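Phage integrase/site-specific recombinase (Haloarcula marismortui, PDB 3NRW) probably binds DNA for site-specific recombination as a phage-type integrase, of which this helical piece is the N-terminal, core-binding part. Local coordinates at residues H19-D23 and A24-S28; N85-E88 and Y89-R92; D94-D97 and E98-E102. All coordinates share one frame; numbering follows the deposited sequence.

Interaction 1: H19-D23 and A24-S28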
loop_
_atom_site.group_PDB
_atom_site.type_symbol
_atom_site.label_atom_id
_atom_site.label_comp_id
_atom_site.label_asym_id
_atom_site.label_seq_id
_atom_site.Cartn_x
_atom_site.Cartn_y
_atom_site.Cartn_z
ATOM N N HIS A 19 -1.611 12.435 5.568
ATOM C CA HIS A 19 -3.067 12.438 5.650
ATOM C C HIS A 19 -3.585 11.784 6.928
ATOM O O HIS A 19 -4.589 12.220 7.494
ATOM C CB HIS A 19 -3.664 11.734 4.422
ATOM C CG HIS A 19 -5.100 11.341 4.584
ATOM N ND1 HIS A 19 -5.483 10.062 4.932
ATOM C CD2 HIS A 19 -6.241 12.056 4.461
ATOM C CE1 HIS A 19 -6.803 10.009 5.014
ATOM N NE2 HIS A 19 -7.285 11.206 4.733
ATOM N N ARG A 20 -2.900 10.737 7.376
ATOM C CA ARG A 20 -3.292 10.023 8.591
ATOM C C ARG A 20 -2.696 10.702 9.822
ATOM O O ARG A 20 -3.084 10.413 10.956
ATOM C CB ARG A 20 -2.815 8.569 8.528
ATOM C CG ARG A 20 -3.576 7.703 7.530
ATOM C CD ARG A 20 -5.007 7.467 7.995
ATOM N NE ARG A 20 -5.041 6.839 9.314
ATOM C CZ ARG A 20 -6.144 6.411 9.915
ATOM N NH1 ARG A 20 -7.320 6.536 9.316
ATOM N NH2 ARG A 20 -6.072 5.857 11.119
ATOM N N GLN A 21 -1.755 11.610 9.582
ATOM C CA GLN A 21 -1.080 12.343 10.647
ATOM C C GLN A 21 -2.045 13.294 11.355
ATOM O O GLN A 21 -1.616 14.254 11.996
ATOM C CB GLN A 21 0.081 13.151 10.061
ATOM C CG GLN A 21 1.122 13.602 11.072
ATOM C CD GLN A 21 2.185 12.549 11.312
ATOM O OE1 GLN A 21 2.923 12.181 10.398
ATOM N NE2 GLN A 21 2.268 12.058 12.542
ATOM N N THR A 22 -3.344 13.032 11.239
ATOM C CA THR A 22 -4.341 13.889 11.872
ATOM C C THR A 22 -5.271 13.131 12.814
ATOM O O THR A 22 -5.781 13.702 13.778
ATOM C CB THR A 22 -5.202 14.615 10.819
ATOM O OG1 THR A 22 -6.180 15.429 11.479
ATOM C CG2 THR A 22 -5.911 13.610 9.923
ATOM N N ASP A 23 -5.494 11.851 12.536
ATOM C CA ASP A 23 -6.369 11.034 13.370
ATOM C C ASP A 23 -5.719 9.729 13.822
ATOM O O ASP A 23 -6.411 8.752 14.120
ATOM C CB ASP A 23 -7.672 10.729 12.626
ATOM C CG ASP A 23 -7.435 10.171 11.233
ATOM O OD1 ASP A 23 -6.696 9.172 11.102
ATOM O OD2 ASP A 23 -7.996 10.731 10.266
ATOM N N ALA A 24 -4.392 9.716 13.875
ATOM C CA ALA A 24 -3.657 8.527 14.294
ATOM C C ALA A 24 -2.486 8.891 15.199
ATOM O O ALA A 24 -1.854 9.931 15.020
ATOM C CB ALA A 24 -3.151 7.770 13.070
ATOM N N ALA A 25 -2.206 8.030 16.173
ATOM C CA ALA A 25 -1.103 8.253 17.101
ATOM C C ALA A 25 0.217 8.091 16.349
ATOM O O ALA A 25 0.251 7.488 15.277
ATOM C CB ALA A 25 -1.180 7.251 18.251
ATOM N N ASP A 26 1.292 8.633 16.918
ATOM C CA ASP A 26 2.628 8.560 16.319
ATOM C C ASP A 26 3.044 7.122 16.035
ATOM O O ASP A 26 3.669 6.838 15.011
ATOM C CB ASP A 26 3.676 9.180 17.249
ATOM C CG ASP A 26 3.606 10.695 17.306
ATOM O OD1 ASP A 26 4.395 11.283 18.075
ATOM O OD2 ASP A 26 2.780 11.299 16.588
ATOM N N ALA A 27 2.714 6.220 16.953
ATOM C CA ALA A 27 3.072 4.815 16.793
ATOM C C ALA A 27 2.346 4.184 15.612
ATOM O O ALA A 27 2.911 3.344 14.914
ATOM C CB ALA A 27 2.766 4.043 18.071
ATOM N N SER A 28 1.098 4.580 15.387
ATOM C CA SER A 28 0.339 4.028 14.271
ATOM C C SER A 28 0.962 4.480 12.952
ATOM O O SER A 28 1.083 3.693 12.012
ATOM C CB SER A 28 -1.122 4.472 14.342
ATOM O OG SER A 28 -1.769 3.884 15.460
#

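Interaction 2: N85-E88 and Y89-R92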
loop_
_atom_site.group_PDB
_atom_site.type_symbol
_atom_site.label_atom_id
_atom_site.label_comp_id
_atom_site.label_asym_id
_atom_site.label_seq_id
_atom_site.Cartn_x
_atom_site.Cartn_y
_atom_site.Cartn_z
ATOM N N ASN A 85 -6.185 -0.102 3.089
ATOM C CA ASN A 85 -6.643 1.224 3.493
ATOM C C ASN A 85 -5.945 2.310 2.692
ATOM O O ASN A 85 -6.527 3.357 2.386
ATOM C CB ASN A 85 -6.396 1.448 4.982
ATOM C CG ASN A 85 -7.132 0.449 5.839
ATOM O OD1 ASN A 85 -8.149 -0.101 5.424
ATOM N ND2 ASN A 85 -6.632 0.216 7.043
ATOM N N TRP A 86 -4.687 2.060 2.357
ATOM C CA TRP A 86 -3.915 3.015 1.582
ATOM C C TRP A 86 -4.544 3.179 0.204
ATOM O O TRP A 86 -4.778 4.304 -0.241
ATOM C CB TRP A 86 -2.475 2.524 1.471
ATOM C CG TRP A 86 -1.550 3.387 0.693
ATOM C CD1 TRP A 86 -1.561 4.747 0.595
ATOM C CD2 TRP A 86 -0.388 2.941 -0.011
ATOM N NE1 TRP A 86 -0.460 5.182 -0.126
ATOM C CE2 TRP A 86 0.273 4.090 -0.502
ATOM C CE3 TRP A 86 0.162 1.678 -0.264
ATOM C CZ2 TRP A 86 1.461 4.007 -1.236
ATOM C CZ3 TRP A 86 1.347 1.599 -0.997
ATOM C CH2 TRP A 86 1.982 2.758 -1.470
ATOM N N LEU A 87 -4.834 2.067 -0.464
ATOM C CA LEU A 87 -5.439 2.132 -1.785
ATOM C C LEU A 87 -6.827 2.772 -1.753
ATOM O O LEU A 87 -7.227 3.424 -2.717
ATOM C CB LEU A 87 -5.504 0.739 -2.417
ATOM C CG LEU A 87 -4.134 0.096 -2.674
ATOM C CD1 LEU A 87 -4.323 -1.220 -3.403
ATOM C CD2 LEU A 87 -3.254 1.038 -3.500
ATOM N N GLU A 88 -7.560 2.593 -0.656
ATOM C CA GLU A 88 -8.888 3.205 -0.543
ATOM C C GLU A 88 -8.720 4.720 -0.549
ATOM O O GLU A 88 -9.495 5.435 -1.181
ATOM C CB GLU A 88 -9.589 2.762 0.747
ATOM C CG GLU A 88 -9.801 1.259 0.826
ATOM C CD GLU A 88 -10.685 0.837 1.989
ATOM O OE1 GLU A 88 -10.581 1.447 3.073
ATOM O OE2 GLU A 88 -11.465 -0.122 1.820
ATOM N N TYR A 89 -7.703 5.204 0.159
ATOM C CA TYR A 89 -7.423 6.633 0.213
ATOM C C TYR A 89 -7.082 7.130 -1.186
ATOM O O TYR A 89 -7.625 8.135 -1.649
ATOM C CB TYR A 89 -6.251 6.920 1.161
ATOM C CG TYR A 89 -5.685 8.318 1.048
ATOM C CD1 TYR A 89 -6.480 9.438 1.298
ATOM C CD2 TYR A 89 -4.353 8.526 0.682
ATOM C CE1 TYR A 89 -5.965 10.726 1.186
ATOM C CE2 TYR A 89 -3.831 9.809 0.566
ATOM C CZ TYR A 89 -4.643 10.908 0.820
ATOM O OH TYR A 89 -4.143 12.187 0.702
ATOM N N LEU A 90 -6.179 6.424 -1.860
ATOM C CA LEU A 90 -5.775 6.817 -3.203
ATOM C C LEU A 90 -6.931 6.772 -4.197
ATOM O O LEU A 90 -6.991 7.586 -5.116
ATOM C CB LEU A 90 -4.627 5.933 -3.698
ATOM C CG LEU A 90 -3.313 6.029 -2.917
ATOM C CD1 LEU A 90 -2.300 5.100 -3.562
ATOM C CD2 LEU A 90 -2.788 7.470 -2.907
ATOM N N ALA A 91 -7.846 5.824 -4.023
ATOM C CA ALA A 91 -8.988 5.737 -4.925
ATOM C C ALA A 91 -9.884 6.959 -4.714
ATOM O O ALA A 91 -10.398 7.535 -5.675
ATOM C CB ALA A 91 -9.770 4.450 -4.680
ATOM N N ARG A 92 -10.059 7.363 -3.458
ATOM C CA ARG A 92 -10.887 8.524 -3.149
ATOM C C ARG A 92 -10.324 9.786 -3.789
ATOM O O ARG A 92 -11.081 10.640 -4.261
ATOM C CB ARG A 92 -11.002 8.728 -1.634
ATOM C CG ARG A 92 -11.813 9.966 -1.239
ATOM C CD ARG A 92 -12.249 9.925 0.224
ATOM N NE ARG A 92 -11.143 10.061 1.170
ATOM C CZ ARG A 92 -10.475 11.189 1.395
ATOM N NH1 ARG A 92 -10.789 12.297 0.738
ATOM N NH2 ARG A 92 -9.505 11.216 2.299
#

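Interaction 3: D94-D97 and E98-E102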
loop_
_atom_site.group_PDB
_atom_site.type_symbol
_atom_site.label_atom_id
_atom_site.label_comp_id
_atom_site.label_asym_id
_atom_site.label_seq_id
_atom_site.Cartn_x
_atom_site.Cartn_y
_atom_site.Cartn_z
ATOM N N ASP A 94 -8.619 9.944 -6.513
ATOM C CA ASP A 94 -8.421 9.720 -7.938
ATOM C C ASP A 94 -7.008 9.341 -8.396
ATOM O O ASP A 94 -6.657 9.552 -9.558
ATOM C CB ASP A 94 -8.894 10.975 -8.695
ATOM C CG ASP A 94 -10.251 11.472 -8.212
ATOM O OD1 ASP A 94 -11.210 10.668 -8.214
ATOM O OD2 ASP A 94 -10.359 12.665 -7.832
ATOM N N VAL A 95 -6.208 8.772 -7.498
ATOM C CA VAL A 95 -4.839 8.377 -7.830
ATOM C C VAL A 95 -4.771 6.971 -8.428
ATOM O O VAL A 95 -3.840 6.643 -9.168
ATOM C CB VAL A 95 -3.934 8.475 -6.585
ATOM C CG1 VAL A 95 -2.548 7.915 -6.880
ATOM C CG2 VAL A 95 -3.823 9.931 -6.163
ATOM N N VAL A 96 -5.752 6.136 -8.102
ATOM C CA VAL A 96 -5.797 4.794 -8.659
ATOM C C VAL A 96 -7.236 4.457 -9.040
ATOM O O VAL A 96 -8.172 5.114 -8.582
ATOM C CB VAL A 96 -5.274 3.731 -7.671
ATOM C CG1 VAL A 96 -5.062 2.431 -8.408
ATOM C CG2 VAL A 96 -3.959 4.180 -7.046
ATOM N N ASP A 97 -7.399 3.449 -9.892
ATOM C CA ASP A 97 -8.716 3.001 -10.345
ATOM C C ASP A 97 -9.622 2.730 -9.151
ATOM O O ASP A 97 -9.194 2.140 -8.162
ATOM C CB ASP A 97 -8.585 1.719 -11.171
ATOM C CG ASP A 97 -7.953 1.956 -12.528
ATOM O OD1 ASP A 97 -7.591 0.959 -13.189
ATOM O OD2 ASP A 97 -7.829 3.129 -12.939
ATOM N N GLU A 98 -10.880 3.142 -9.252
ATOM C CA GLU A 98 -11.820 2.943 -8.158
ATOM C C GLU A 98 -12.057 1.484 -7.782
ATOM O O GLU A 98 -12.442 1.195 -6.650
ATOM C CB GLU A 98 -13.161 3.613 -8.473
ATOM C CG GLU A 98 -13.731 3.283 -9.842
ATOM C CD GLU A 98 -13.332 4.295 -10.903
ATOM O OE1 GLU A 98 -12.118 4.444 -11.172
ATOM O OE2 GLU A 98 -14.239 4.945 -11.469
ATOM N N ASP A 99 -11.829 0.559 -8.710
ATOM C CA ASP A 99 -12.047 -0.854 -8.409
ATOM C C ASP A 99 -10.791 -1.611 -7.985
ATOM O O ASP A 99 -10.796 -2.841 -7.916
ATOM C CB ASP A 99 -12.684 -1.570 -9.608
ATOM C CG ASP A 99 -11.795 -1.563 -10.841
ATOM O OD1 ASP A 99 -12.159 -2.223 -11.837
ATOM O OD2 ASP A 99 -10.736 -0.900 -10.824
ATOM N N LEU A 100 -9.719 -0.888 -7.683
ATOM C CA LEU A 100 -8.482 -1.546 -7.285
ATOM C C LEU A 100 -8.421 -1.997 -5.825
ATOM O O LEU A 100 -8.046 -3.132 -5.535
ATOM C CB LEU A 100 -7.281 -0.643 -7.570
ATOM C CG LEU A 100 -5.946 -1.325 -7.260
ATOM C CD1 LEU A 100 -5.611 -2.324 -8.368
ATOM C CD2 LEU A 100 -4.853 -0.287 -7.144
ATOM N N PRO A 101 -8.787 -1.114 -4.883
ATOM C CA PRO A 101 -8.732 -1.508 -3.474
ATOM C C PRO A 101 -9.447 -2.816 -3.139
ATOM O O PRO A 101 -8.994 -3.566 -2.275
ATOM C CB PRO A 101 -9.315 -0.291 -2.751
ATOM C CG PRO A 101 -10.196 0.347 -3.787
ATOM C CD PRO A 101 -9.375 0.227 -5.036
ATOM N N GLU A 102 -10.546 -3.099 -3.833
ATOM C CA GLU A 102 -11.309 -4.326 -3.603
ATOM C C GLU A 102 -10.531 -5.571 -4.014
ATOM O O GLU A 102 -10.833 -6.676 -3.570
ATOM C CB GLU A 102 -12.628 -4.294 -4.384
ATOM C CG GLU A 102 -12.453 -3.946 -5.862
ATOM C CD GLU A 102 -13.463 -4.628 -6.773
ATOM O OE1 GLU A 102 -14.675 -4.612 -6.461
ATOM O OE2 GLU A 102 -13.040 -5.168 -7.818
#

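Interaction 1: H19-D23 and A24-S28
Ala24 sets its methyl against the backbone and the charged end of Arg20: this small group rests with CB 3.4 Å from Arg20 O and 4.0 Å from Arg20 NH2, meeting the guanidinium obliquely. The arginine gets there by folding back on itself, bent at chi2 (-69°) and again at chi3 (-58°). Just before Ala24, Asp23 brings OD1 over the centre of one guanidinium face, 3.0 Å above the plane. The Arg20 NH1 to Asp23 OD1 distance is 3.2 Å, yet no N-H is aimed at the oxygen, so the attraction is one of charge alone. Asp23 N also donates to Arg20 O (3.2 Å), rounding off the turn, while the side chains of Ala24 and Arg20 both touch Ile29 of helix 26-45.

This is the short link between helix 9-20 and helix 26-45, at the surface of the core-binding domain, the helical part that in tyrosine recombinases helps to hold the DNA.

Ala25 occupies the N-cap of the second helix, although its methyl offers no acceptor for the first N-H groups. Its carbonyl does take part, in a weak bond, 3.0 Å, from Ser28 N to Ala25 O. Asp26 stands in the first turn, where a carboxylate would be expected to suit the partly positive helix start. Its OD2 is 4.1 Å from Gln21 NE2, a loose approach with the amide and carboxylate planes 72° apart. Ala27 turns its carbonyl to Ser31 OG, which hydrogen-bonds to it.

Interaction 2: N85-E88 and Y89-R92
The Trp86 indole carries Leu90 over one face: CD1 stands 4.1 Å from the centroid of the five-membered ring, 20° off its normal, a CH-pi contact one helical turn along. With CG of Trp86 anti to its own backbone N, chi1 of 180° makes the indole stand out from the helix, one face turned to the leucine, whose CD1 branch lies over the ring, offset toward its rim. At the indole's N-H edge, NE1 is satisfied by Ala12 O. The Tyr89 ring stacks on His19 and has Arg92 NH2 at its edge, in its plane. Leu90 CD1 also touches Leu87 CD2 at 4.2 Å, so two leucines and the tryptophan make one apolar patch.

Beneath these side chains runs regular alpha-helical bonding, from Tyr89 N to Asn85 O through Arg92 N to Glu88 O, with Leu90 N to Trp86 O at 3.0 Å. Glu88 suits the exposed side of this last part of helix 73-92. The buried side faces helix 9-20, with Tyr16 meeting Trp86, while Phe39 of helix 26-45 meets the same indole nearly at right angles and Met51 packs on the leucines from the neighbouring loop.

Interaction 3: D94-D97 and E98-E102
Asp97 and Leu100 are joined across a type I beta turn, Leu100 N donating to Asp97 O at 3.1 Å. The N-H points well at the oxygen (160°), but the donor sits above the carbonyl plane, 57° out of it, and not on a lone pair. The turn follows closely on the end of helix 73-92, which stops in a Schellman motif: Asp94 takes the positive phi of the C-prime position, and the chain can then fold back along the helix it has just left.

The side chains sort themselves by which side of the turn they leave. Val96 and Leu100 bracket it on the inner side, both buried, their apolar branches lying obliquely to one another. Val96 CG1 comes 3.9 Å from Leu100 CB. A beta-branched valine and a leucine suit this place because their neighbours are equally apolar: Leu90 and Met51 meet Val96, Leu87 and Leu54 meet Leu100.

The acids take the outer side. Asp99 has CG between its backbone N and carbonyl carbon (chi1 63°), which folds the carboxylate back until OD2 lies 3.4 Å from Asp97 CB. The two carboxylates end up close, Asp97 OD1 to Asp99 OD2 being 4.4 Å. These like charges would probably repel somewhat, and Arg52, in a long, weak ion pair with Asp97 OD2, may offset part of this; it also hydrogen-bonds to Asp94 O. Glu98 bends at chi2, bringing its OE1 within 3.6 Å of Asp97 C. Pro101, having no N-H to give, opens the short 3-10 segment and leaves its ring carbon CD 3.7 Å from Asp97 O.

How the interactions relate
Interaction 1 is a surface contact at the link between helices 9-20 and 26-45, whereas interactions 2 and 3 are partly buried and lie only about 7 Å apart, centre to centre. A charged pair and one alanine methyl dominate the first, an aromatic-aliphatic face the second, and a turn with apolar and acidic sides the third. Interactions 2 and 3 share the end of helix 73-92: Leu90 O probably accepts from Val95 N at 2.8 Å, and Pro101 CB packs on Glu88 CG. Interaction 1 reaches interaction 2 through His19, beside Tyr89 and Arg92, but its nearest atoms stay about 11 Å from those of interaction 3.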